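Local coordinates for PlzA (Borrelia burgdorferi, PDB 7MIE), which binds the bacterial second messenger c-di-GMP and probably acts as a signalling receptor built from PilZ-type domains, at residues A128-L132 with N133-N137; A91-K94 with N95-G99; L26-K29 with I30-G34; I82-E85 with D86-L89. All coordinates share one frame; numbering follows the deposited sequence.

Interaction 1: A128-L132 with N133-N137; sequences AYSSL and NKEYN
Y129 and Y136 pair across the end of an antiparallel beta hairpin, strands 119-131 and 134-143, closed by a type I' turn from S131 to K134. The methylene of Y136 lies on one face of the Y129 ring, with CB 3.8 Å from the ring centroid and displaced toward the rim. The two rings run nearly parallel, their planes 23° apart, but are slid so far that they hardly overlap; the contact is therefore CH-pi rather than a stack. The Y129 ring gets there because its CG sits between the backbone N and the carbonyl carbon (chi1 67°). S131 lies on the same side of the sheet as the two tyrosines, its CB 3.7 Å from CE2 of Y136.

On the other face of the hairpin, E135 bends back toward S130, whose OG donates to E135 OE1; at 2.4 Å this bond is unusually short, and its exact length deserves caution. Beneath the side chains, Y129 and Y136 form a hydrogen-bonded pair, with Y136 N to Y129 O at 2.9 Å and Y129 N to Y136 O at 3.1 Å. L132 and N133 take the two positive-phi positions of the turn, a backbone shape that asparagine tolerates well. Further out, I82 packs on both tyrosines, and L273 and M277 of the C-terminal helix touch Y129. At the turn, K134 N donates to S131 O at 2.8 Å.

Interaction 2: A91-K94 with N95-G99; sequences ALAK and NKNLG
L92 O, in helix 88-94, accepts N97 N at 2.7 Å, the outer bond of a Schellman motif that ends the helix; the inner bond of the pair, from K96 N to A93 O, is weak. K96 has the positive phi this motif calls for, and a type I' beta turn from N95 to L98 overlaps it and leads into strand 98-102. N95 N also donates to L92 O, at 2.9 Å, and the two donors arrive from opposite faces of the carbonyl plane. This double hold ties the reversal of the chain to the last part of the helix.

The tight side is built round the buried L92 side chain. Its CD2 meets L98 O at 3.4 Å, and I62 of strand 57-62 packs against it as well. G99, buried and without a side chain, suits its place by letting the strand pass close to L92 CD2. N97 lays its amide along the helix end, ND2 3.6 Å from L92 CB.

Toward solvent the contact is looser. K94 and K96 are both exposed, as befits long charged chains at the surface, and the CB of K96 is directed away from the helix. K96 and N97 occupy the positive-phi corners of the turn. N95 braces it from within: with CG anti to N (chi1 -160°), its ND2 donates to L98 O at 2.9 Å, and that oxygen lies nearly in the amide plane.

Interaction 3: L26-K29 with I30-G34; sequences LSRK and IRDYG
Helix 26-36, the first helix of the modelled chain, carries a cation-pi contact one turn long between K29 and Y33. The ammonium NZ of K29 stands 3.5 Å from the centroid of the Y33 ring and only 4° from the ring normal, almost exactly over its centre. To bring it there, the lysine leaves the backbone with CG anti to N (chi1 -170°) and then bends at chi2 and chi4, curling over the ring so that CE also rests above the same face. Lysine suits this place because its greasy methylenes and its charge can both use the pi surface.

Successive i to i+4 bonds of the alpha helix fix the spacing, with Y33 N donating to K29 O at 3.0 Å and I30 N to L26 O at 2.9 Å. On the apolar side, L26 CG comes within 4.3 Å of I30 CD1, and I30 continues onto A152 of helix 149-164. On a more exposed side, R28 extends its chain fully and D32 follows four residues later, but they meet through a water: it accepts from R28 NE at 3.1 Å and donates to D32 OD1 at 2.6 Å. R31 crosses near R28, its NH2 3.6 Å from R28 CG.

The polar ends of S27 and Y33 are engaged by helix 149-164, S27 OG with E149 and Y33 OH with D160. The phenol is thus pinned at its hydroxyl while a cation sits over its face, and the nearby carboxylate of D32 may also help to stabilise the positive charge of K29.

Interaction 4: I82-E85 with D86-L89; sequences IFQE and DTVL
This is a strand-to-helix connection, in which strand 78-84 of the antiparallel sheet runs through a short turn into helix 88-94, and F83 and V88 pack together across it. One methyl of V88 sits over a face of the F83 ring: CG2 lies 3.6 Å from the ring centroid and 15° from its normal, a CH-pi contact. A beta-branched valine suits the first turn of the helix here, since CG1 also reaches the ring margin at CE2. Both side chains are buried: M60 of strand 57-62 touches the two of them, and V88 also packs on I62, A67 and L139 of the curled sheet.

The polar half of the connection belongs to T87, the residue at the N-cap position. Its side chain makes no capping bond; instead the hydroxyl turns back to the strand, and OG1 donates to Q84 O at 2.8 Å. That reach follows from a chi1 of 66°, which places OG1 between the backbone N and the carbonyl carbon and leaves the methyl CG2 4.0 Å from Q84 CB. D86 takes up positive phi at the bend, and E85 and D86 carry their carboxylates on the exposed side.

Two waters complete the link. One bridges Q84 N and T87 OG1. The other donates to Q84 O and accepts from the start of the helix, with L89 N at 3.0 Å from the water oxygen and a weaker bond from T87 N.

How the interactions relate
Interactions 1, 2 and 4 share one antiparallel sheet. Interaction 4 touches interaction 1 directly: strands 78-84 and 134-143 are neighbours, with N137 N 2.8 Å from F83 O and E135 O 3.0 Å from E85 N, both probable hydrogen bonds. Interactions 4 and 2 lie at the two ends of helix 88-94, their centres 12 Å apart, so that together they tie that helix to the strands before and after it. Interaction 3 stands apart on helix 26-36, its centre 36 Å from that of interaction 1 and on the opposite side of the chain's centre. All four lie away from the c-di-GMP site, whose ligand-binding residues include R168, R172 and D205.

Interaction 1: A128-L132 with N133-N137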
loop_
_atom_site.group_PDB
_atom_site.type_symbol
_atom_site.label_atom_id
_atom_site.label_comp_id
_atom_site.label_asym_id
_atom_site.label_seq_id
_atom_site.Cartn_x
_atom_site.Cartn_y
_atom_site.Cartn_z
ATOM N N ALA A 128 -11.527 -10.216 -2.181
ATOM C CA ALA A 128 -12.604 -9.281 -2.469
ATOM C C ALA A 128 -12.848 -8.367 -1.262
ATOM O O ALA A 128 -12.821 -8.845 -0.125
ATOM C CB ALA A 128 -13.847 -10.101 -2.790
ATOM N N TYR A 129 -13.073 -7.074 -1.501
ATOM C CA TYR A 129 -13.379 -6.129 -0.418
ATOM C C TYR A 129 -14.247 -4.993 -0.953
ATOM O O TYR A 129 -14.352 -4.831 -2.178
ATOM C CB TYR A 129 -12.086 -5.562 0.204
ATOM C CG TYR A 129 -11.261 -4.680 -0.711
ATOM C CD1 TYR A 129 -10.368 -5.242 -1.625
ATOM C CD2 TYR A 129 -11.335 -3.299 -0.657
ATOM C CE1 TYR A 129 -9.607 -4.436 -2.467
ATOM C CE2 TYR A 129 -10.605 -2.483 -1.519
ATOM C CZ TYR A 129 -9.714 -3.066 -2.415
ATOM O OH TYR A 129 -8.959 -2.289 -3.269
ATOM N N SER A 130 -14.777 -4.157 -0.031
ATOM C CA SER A 130 -15.642 -3.016 -0.342
ATOM C C SER A 130 -15.019 -1.665 -0.001
ATOM O O SER A 130 -14.278 -1.546 0.962
ATOM C CB SER A 130 -16.943 -3.110 0.398
ATOM O OG SER A 130 -17.591 -4.293 0.003
ATOM N N SER A 131 -15.416 -0.643 -0.777
ATOM C CA SER A 131 -15.051 0.742 -0.520
ATOM C C SER A 131 -16.143 1.657 -1.066
ATOM O O SER A 131 -16.399 1.675 -2.271
ATOM C CB SER A 131 -13.726 1.059 -1.134
ATOM O OG SER A 131 -13.392 2.421 -0.921
ATOM N N LEU A 132 -16.824 2.361 -0.152
ATOM C CA LEU A 132 -17.770 3.394 -0.523
ATOM C C LEU A 132 -18.878 2.812 -1.401
ATOM O O LEU A 132 -19.272 3.443 -2.382
ATOM C CB LEU A 132 -17.016 4.504 -1.268
ATOM C CG LEU A 132 -15.927 5.243 -0.487
ATOM C CD1 LEU A 132 -15.313 6.348 -1.335
ATOM C CD2 LEU A 132 -16.457 5.810 0.827
ATOM N N ASN A 133 -19.368 1.614 -1.043
ATOM C CA ASN A 133 -20.451 0.927 -1.744
ATOM C C ASN A 133 -20.008 0.436 -3.119
ATOM O O ASN A 133 -20.844 0.081 -3.948
ATOM C CB ASN A 133 -21.683 1.804 -1.992
ATOM C CG ASN A 133 -22.310 2.378 -0.743
ATOM O OD1 ASN A 133 -22.141 1.847 0.358
ATOM N ND2 ASN A 133 -23.061 3.454 -0.925
ATOM N N LYS A 134 -18.696 0.419 -3.363
ATOM C CA LYS A 134 -18.171 -0.171 -4.583
ATOM C C LYS A 134 -17.287 -1.355 -4.192
ATOM O O LYS A 134 -16.589 -1.317 -3.179
ATOM C CB LYS A 134 -17.323 0.856 -5.341
ATOM C CG LYS A 134 -17.953 2.230 -5.554
ATOM C CD LYS A 134 -18.346 2.505 -6.982
ATOM C CE LYS A 134 -19.667 1.890 -7.398
ATOM N NZ LYS A 134 -20.800 2.798 -7.099
ATOM N N GLU A 135 -17.311 -2.392 -5.027
ATOM C CA GLU A 135 -16.600 -3.621 -4.715
ATOM C C GLU A 135 -15.354 -3.706 -5.579
ATOM O O GLU A 135 -15.368 -3.319 -6.751
ATOM C CB GLU A 135 -17.433 -4.860 -5.051
ATOM C CG GLU A 135 -18.817 -4.870 -4.424
ATOM C CD GLU A 135 -18.832 -4.685 -2.916
ATOM O OE1 GLU A 135 -17.888 -5.189 -2.244
ATOM O OE2 GLU A 135 -19.782 -4.019 -2.414
ATOM N N TYR A 136 -14.309 -4.291 -4.982
ATOM C CA TYR A 136 -13.001 -4.367 -5.605
ATOM C C TYR A 136 -12.408 -5.746 -5.403
ATOM O O TYR A 136 -12.778 -6.491 -4.485
ATOM C CB TYR A 136 -12.033 -3.324 -5.002
ATOM C CG TYR A 136 -12.442 -1.901 -5.287
ATOM C CD1 TYR A 136 -12.030 -1.252 -6.444
ATOM C CD2 TYR A 136 -13.320 -1.248 -4.447
ATOM C CE1 TYR A 136 -12.457 0.036 -6.736
ATOM C CE2 TYR A 136 -13.775 0.036 -4.732
ATOM C CZ TYR A 136 -13.329 0.685 -5.874
ATOM O OH TYR A 136 -13.776 1.948 -6.156
ATOM N N ASN A 137 -11.436 -6.068 -6.271
ATOM C CA ASN A 137 -10.586 -7.234 -6.051
ATOM C C ASN A 137 -9.138 -6.773 -5.931
ATOM O O ASN A 137 -8.704 -5.854 -6.625
ATOM C CB ASN A 137 -10.640 -8.254 -7.201
ATOM C CG ASN A 137 -12.009 -8.906 -7.359
ATOM O OD1 ASN A 137 -12.576 -8.887 -8.463
ATOM N ND2 ASN A 137 -12.548 -9.530 -6.314
#

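Interaction 2: A91-K94 with N95-G99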
loop_
_atom_site.group_PDB
_atom_site.type_symbol
_atom_site.label_atom_id
_atom_site.label_comp_id
_atom_site.label_asym_id
_atom_site.label_seq_id
_atom_site.Cartn_x
_atom_site.Cartn_y
_atom_site.Cartn_z
ATOM N N ALA A 91 -12.216 -12.311 -16.344
ATOM C CA ALA A 91 -11.518 -12.362 -17.628
ATOM C C ALA A 91 -10.287 -13.257 -17.529
ATOM O O ALA A 91 -9.965 -13.997 -18.459
ATOM C CB ALA A 91 -11.144 -10.983 -18.131
ATOM N N LEU A 92 -9.559 -13.169 -16.407
ATOM C CA LEU A 92 -8.361 -13.996 -16.247
ATOM C C LEU A 92 -8.754 -15.467 -16.202
ATOM O O LEU A 92 -8.037 -16.282 -16.757
ATOM C CB LEU A 92 -7.621 -13.645 -14.949
ATOM C CG LEU A 92 -6.743 -12.401 -15.018
ATOM C CD1 LEU A 92 -6.308 -12.016 -13.600
ATOM C CD2 LEU A 92 -5.525 -12.632 -15.907
ATOM N N ALA A 93 -9.875 -15.770 -15.535
ATOM C CA ALA A 93 -10.298 -17.162 -15.395
ATOM C C ALA A 93 -10.553 -17.776 -16.757
ATOM O O ALA A 93 -10.310 -18.962 -16.931
ATOM C CB ALA A 93 -11.537 -17.226 -14.548
ATOM N N LYS A 94 -11.040 -16.965 -17.705
ATOM C CA LYS A 94 -11.338 -17.466 -19.040
ATOM C C LYS A 94 -10.041 -17.712 -19.815
ATOM O O LYS A 94 -10.020 -18.415 -20.820
ATOM C CB LYS A 94 -12.295 -16.481 -19.699
ATOM C CG LYS A 94 -13.678 -16.533 -19.060
ATOM C CD LYS A 94 -14.652 -15.517 -19.598
ATOM C CE LYS A 94 -16.064 -16.059 -19.525
ATOM N NZ LYS A 94 -16.982 -15.252 -20.364
ATOM N N ASN A 95 -8.934 -17.132 -19.349
ATOM C CA ASN A 95 -7.672 -17.258 -20.054
ATOM C C ASN A 95 -6.666 -18.066 -19.219
ATOM O O ASN A 95 -5.470 -17.813 -19.294
ATOM C CB ASN A 95 -7.126 -15.852 -20.348
ATOM C CG ASN A 95 -6.097 -15.829 -21.455
ATOM O OD1 ASN A 95 -6.352 -16.405 -22.511
ATOM N ND2 ASN A 95 -4.941 -15.196 -21.233
ATOM N N LYS A 96 -7.149 -19.003 -18.387
ATOM C CA LYS A 96 -6.330 -19.923 -17.616
ATOM C C LYS A 96 -5.456 -19.117 -16.644
ATOM O O LYS A 96 -4.351 -19.527 -16.327
ATOM C CB LYS A 96 -5.496 -20.842 -18.528
ATOM C CG LYS A 96 -6.302 -21.658 -19.564
ATOM C CD LYS A 96 -7.330 -22.586 -18.930
ATOM C CE LYS A 96 -8.130 -23.475 -19.877
ATOM N NZ LYS A 96 -8.681 -22.729 -21.040
ATOM N N ASN A 97 -5.996 -17.997 -16.178
ATOM C CA ASN A 97 -5.352 -17.155 -15.159
ATOM C C ASN A 97 -3.997 -16.589 -15.591
ATOM O O ASN A 97 -3.139 -16.287 -14.743
ATOM C CB ASN A 97 -5.279 -17.882 -13.819
ATOM C CG ASN A 97 -6.614 -17.883 -13.113
ATOM O OD1 ASN A 97 -6.878 -18.749 -12.270
ATOM N ND2 ASN A 97 -7.478 -16.963 -13.453
ATOM N N LEU A 98 -3.848 -16.310 -16.889
ATOM C CA LEU A 98 -2.682 -15.645 -17.441
ATOM C C LEU A 98 -3.109 -14.328 -18.063
ATOM O O LEU A 98 -4.188 -14.202 -18.627
ATOM C CB LEU A 98 -2.091 -16.520 -18.556
ATOM C CG LEU A 98 -1.609 -17.907 -18.132
ATOM C CD1 LEU A 98 -1.224 -18.741 -19.358
ATOM C CD2 LEU A 98 -0.439 -17.808 -17.172
ATOM N N GLY A 99 -2.208 -13.354 -18.015
ATOM C CA GLY A 99 -2.401 -12.087 -18.702
ATOM C C GLY A 99 -1.056 -11.385 -18.856
ATOM O O GLY A 99 -0.002 -12.009 -18.723
#

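Interaction 3: L26-K29 with I30-G34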
loop_
_atom_site.group_PDB
_atom_site.type_symbol
_atom_site.label_atom_id
_atom_site.label_comp_id
_atom_site.label_asym_id
_atom_site.label_seq_id
_atom_site.Cartn_x
_atom_site.Cartn_y
_atom_site.Cartn_z
ATOM N N LEU A 26 24.028 -8.428 -11.029
ATOM C CA LEU A 26 22.791 -7.751 -10.670
ATOM C C LEU A 26 21.669 -8.787 -10.616
ATOM O O LEU A 26 20.886 -8.803 -9.663
ATOM C CB LEU A 26 22.506 -6.679 -11.725
ATOM C CG LEU A 26 21.510 -5.592 -11.317
ATOM C CD1 LEU A 26 22.113 -4.694 -10.241
ATOM C CD2 LEU A 26 21.140 -4.753 -12.528
ATOM N N SER A 27 21.634 -9.656 -11.641
ATOM C CA SER A 27 20.725 -10.788 -11.708
ATOM C C SER A 27 20.855 -11.656 -10.459
ATOM O O SER A 27 19.846 -12.117 -9.914
ATOM C CB SER A 27 20.971 -11.592 -12.966
ATOM O OG SER A 27 20.844 -10.740 -14.109
ATOM N N ARG A 28 22.104 -11.847 -10.031
ATOM C CA ARG A 28 22.370 -12.721 -8.905
ATOM C C ARG A 28 21.847 -12.085 -7.628
ATOM O O ARG A 28 21.226 -12.772 -6.830
ATOM C CB ARG A 28 23.858 -13.026 -8.727
ATOM C CG ARG A 28 24.143 -13.769 -7.432
ATOM C CD ARG A 28 25.627 -14.072 -7.463
ATOM N NE ARG A 28 25.952 -15.027 -6.427
ATOM C CZ ARG A 28 27.089 -15.716 -6.398
ATOM N NH1 ARG A 28 27.979 -15.566 -7.368
ATOM N NH2 ARG A 28 27.322 -16.561 -5.411
ATOM N N LYS A 29 22.124 -10.786 -7.446
ATOM C CA LYS A 29 21.615 -10.066 -6.294
ATOM C C LYS A 29 20.096 -10.101 -6.275
ATOM O O LYS A 29 19.513 -10.271 -5.209
ATOM C CB LYS A 29 22.110 -8.616 -6.292
ATOM C CG LYS A 29 21.829 -7.861 -4.994
ATOM C CD LYS A 29 22.720 -8.285 -3.842
ATOM C CE LYS A 29 22.053 -8.150 -2.489
ATOM N NZ LYS A 29 21.012 -9.198 -2.297
ATOM N N ILE A 30 19.456 -9.967 -7.449
ATOM C CA ILE A 30 17.994 -9.991 -7.492
ATOM C C ILE A 30 17.447 -11.372 -7.126
ATOM O O ILE A 30 16.455 -11.449 -6.410
ATOM C CB ILE A 30 17.465 -9.514 -8.871
ATOM C CG1 ILE A 30 17.709 -8.010 -8.995
ATOM C CG2 ILE A 30 16.024 -9.928 -9.142
ATOM C CD1 ILE A 30 17.772 -7.496 -10.435
ATOM N N ARG A 31 18.136 -12.449 -7.537
ATOM C CA ARG A 31 17.764 -13.814 -7.156
ATOM C C ARG A 31 17.899 -14.008 -5.641
ATOM O O ARG A 31 17.019 -14.609 -5.022
ATOM C CB ARG A 31 18.620 -14.851 -7.906
ATOM C CG ARG A 31 18.277 -14.966 -9.388
ATOM C CD ARG A 31 19.080 -15.973 -10.221
ATOM N NE ARG A 31 20.544 -15.890 -10.200
ATOM C CZ ARG A 31 21.307 -16.564 -9.339
ATOM N NH1 ARG A 31 20.730 -17.352 -8.455
ATOM N NH2 ARG A 31 22.625 -16.463 -9.361
ATOM N N ASP A 32 18.987 -13.485 -5.047
ATOM C CA ASP A 32 19.164 -13.569 -3.591
ATOM C C ASP A 32 18.034 -12.842 -2.855
ATOM O O ASP A 32 17.458 -13.343 -1.897
ATOM C CB ASP A 32 20.468 -12.921 -3.114
ATOM C CG ASP A 32 21.751 -13.555 -3.663
ATOM O OD1 ASP A 32 21.693 -14.702 -4.155
ATOM O OD2 ASP A 32 22.794 -12.855 -3.635
ATOM N N TYR A 33 17.667 -11.631 -3.322
ATOM C CA TYR A 33 16.588 -10.896 -2.688
ATOM C C TYR A 33 15.239 -11.609 -2.835
ATOM O O TYR A 33 14.456 -11.609 -1.897
ATOM C CB TYR A 33 16.424 -9.550 -3.399
ATOM C CG TYR A 33 17.293 -8.431 -2.890
ATOM C CD1 TYR A 33 17.332 -8.136 -1.537
ATOM C CD2 TYR A 33 17.968 -7.606 -3.778
ATOM C CE1 TYR A 33 18.094 -7.068 -1.078
ATOM C CE2 TYR A 33 18.694 -6.506 -3.330
ATOM C CZ TYR A 33 18.739 -6.231 -1.973
ATOM O OH TYR A 33 19.496 -5.193 -1.485
ATOM N N GLY A 34 14.986 -12.230 -3.997
ATOM C CA GLY A 34 13.812 -13.058 -4.269
ATOM C C GLY A 34 13.626 -14.168 -3.240
ATOM O O GLY A 34 12.524 -14.381 -2.706
HETATM O O HOH W 1 23.943 -16.010 -4.343
#

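Interaction 4: I82-E85 with D86-L89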
loop_
_atom_site.group_PDB
_atom_site.type_symbol
_atom_site.label_atom_id
_atom_site.label_comp_id
_atom_site.label_asym_id
_atom_site.label_seq_id
_atom_site.Cartn_x
_atom_site.Cartn_y
_atom_site.Cartn_z
ATOM N N ILE A 82 -5.128 -3.560 -7.727
ATOM C CA ILE A 82 -6.541 -3.336 -7.418
ATOM C C ILE A 82 -7.301 -3.080 -8.714
ATOM O O ILE A 82 -6.931 -2.205 -9.529
ATOM C CB ILE A 82 -6.699 -2.115 -6.485
ATOM C CG1 ILE A 82 -6.090 -2.396 -5.099
ATOM C CG2 ILE A 82 -8.178 -1.684 -6.390
ATOM C CD1 ILE A 82 -5.784 -1.078 -4.336
ATOM N N PHE A 83 -8.408 -3.840 -8.852
ATOM C CA PHE A 83 -9.369 -3.600 -9.931
ATOM C C PHE A 83 -10.783 -3.578 -9.367
ATOM O O PHE A 83 -11.075 -4.192 -8.337
ATOM C CB PHE A 83 -9.283 -4.737 -10.966
ATOM C CG PHE A 83 -8.009 -4.790 -11.775
ATOM C CD1 PHE A 83 -7.806 -3.924 -12.846
ATOM C CD2 PHE A 83 -7.000 -5.682 -11.417
ATOM C CE1 PHE A 83 -6.613 -3.971 -13.564
ATOM C CE2 PHE A 83 -5.814 -5.718 -12.135
ATOM C CZ PHE A 83 -5.637 -4.879 -13.212
ATOM N N GLN A 84 -11.697 -2.967 -10.133
ATOM C CA GLN A 84 -13.111 -3.118 -9.782
ATOM C C GLN A 84 -13.509 -4.591 -9.879
ATOM O O GLN A 84 -12.979 -5.329 -10.690
ATOM C CB GLN A 84 -14.013 -2.388 -10.780
ATOM C CG GLN A 84 -13.812 -0.888 -10.755
ATOM C CD GLN A 84 -14.696 -0.201 -11.777
ATOM O OE1 GLN A 84 -14.811 -0.620 -12.932
ATOM N NE2 GLN A 84 -15.329 0.871 -11.347
ATOM N N GLU A 85 -14.475 -4.999 -9.069
ATOM C CA GLU A 85 -14.980 -6.368 -9.127
ATOM C C GLU A 85 -15.622 -6.624 -10.495
ATOM O O GLU A 85 -16.118 -5.681 -11.118
ATOM C CB GLU A 85 -15.967 -6.567 -7.982
ATOM C CG GLU A 85 -16.536 -7.963 -7.860
ATOM C CD GLU A 85 -17.560 -8.079 -6.731
ATOM O OE1 GLU A 85 -17.241 -8.748 -5.697
ATOM O OE2 GLU A 85 -18.638 -7.436 -6.846
ATOM N N ASP A 86 -15.629 -7.903 -10.936
ATOM C CA ASP A 86 -16.332 -8.344 -12.143
ATOM C C ASP A 86 -15.711 -7.740 -13.401
ATOM O O ASP A 86 -16.423 -7.470 -14.369
ATOM C CB ASP A 86 -17.835 -8.010 -12.090
ATOM C CG ASP A 86 -18.667 -9.002 -12.901
ATOM O OD1 ASP A 86 -18.075 -9.982 -13.422
ATOM O OD2 ASP A 86 -19.912 -8.807 -12.998
ATOM N N THR A 87 -14.392 -7.486 -13.391
ATOM C CA THR A 87 -13.656 -7.014 -14.566
ATOM C C THR A 87 -12.548 -8.031 -14.891
ATOM O O THR A 87 -12.803 -9.044 -15.576
ATOM C CB THR A 87 -13.208 -5.540 -14.429
ATOM O OG1 THR A 87 -12.251 -5.413 -13.370
ATOM C CG2 THR A 87 -14.352 -4.595 -14.111
ATOM N N VAL A 88 -11.362 -7.837 -14.293
ATOM C CA VAL A 88 -10.166 -8.589 -14.637
ATOM C C VAL A 88 -10.277 -10.018 -14.115
ATOM O O VAL A 88 -9.820 -10.952 -14.761
ATOM C CB VAL A 88 -8.911 -7.836 -14.143
ATOM C CG1 VAL A 88 -7.644 -8.681 -14.235
ATOM C CG2 VAL A 88 -8.738 -6.568 -15.003
ATOM N N LEU A 89 -10.891 -10.197 -12.942
ATOM C CA LEU A 89 -10.766 -11.486 -12.268
ATOM C C LEU A 89 -11.472 -12.562 -13.104
ATOM O O LEU A 89 -10.851 -13.565 -13.440
ATOM C CB LEU A 89 -11.274 -11.413 -10.814
ATOM C CG LEU A 89 -11.032 -12.682 -9.973
ATOM C CD1 LEU A 89 -9.579 -13.129 -9.997
ATOM C CD2 LEU A 89 -11.535 -12.527 -8.542
HETATM O O HOH W 2 -12.057 -8.073 -11.094
HETATM O O HOH W 3 -11.162 -2.339 -13.082
#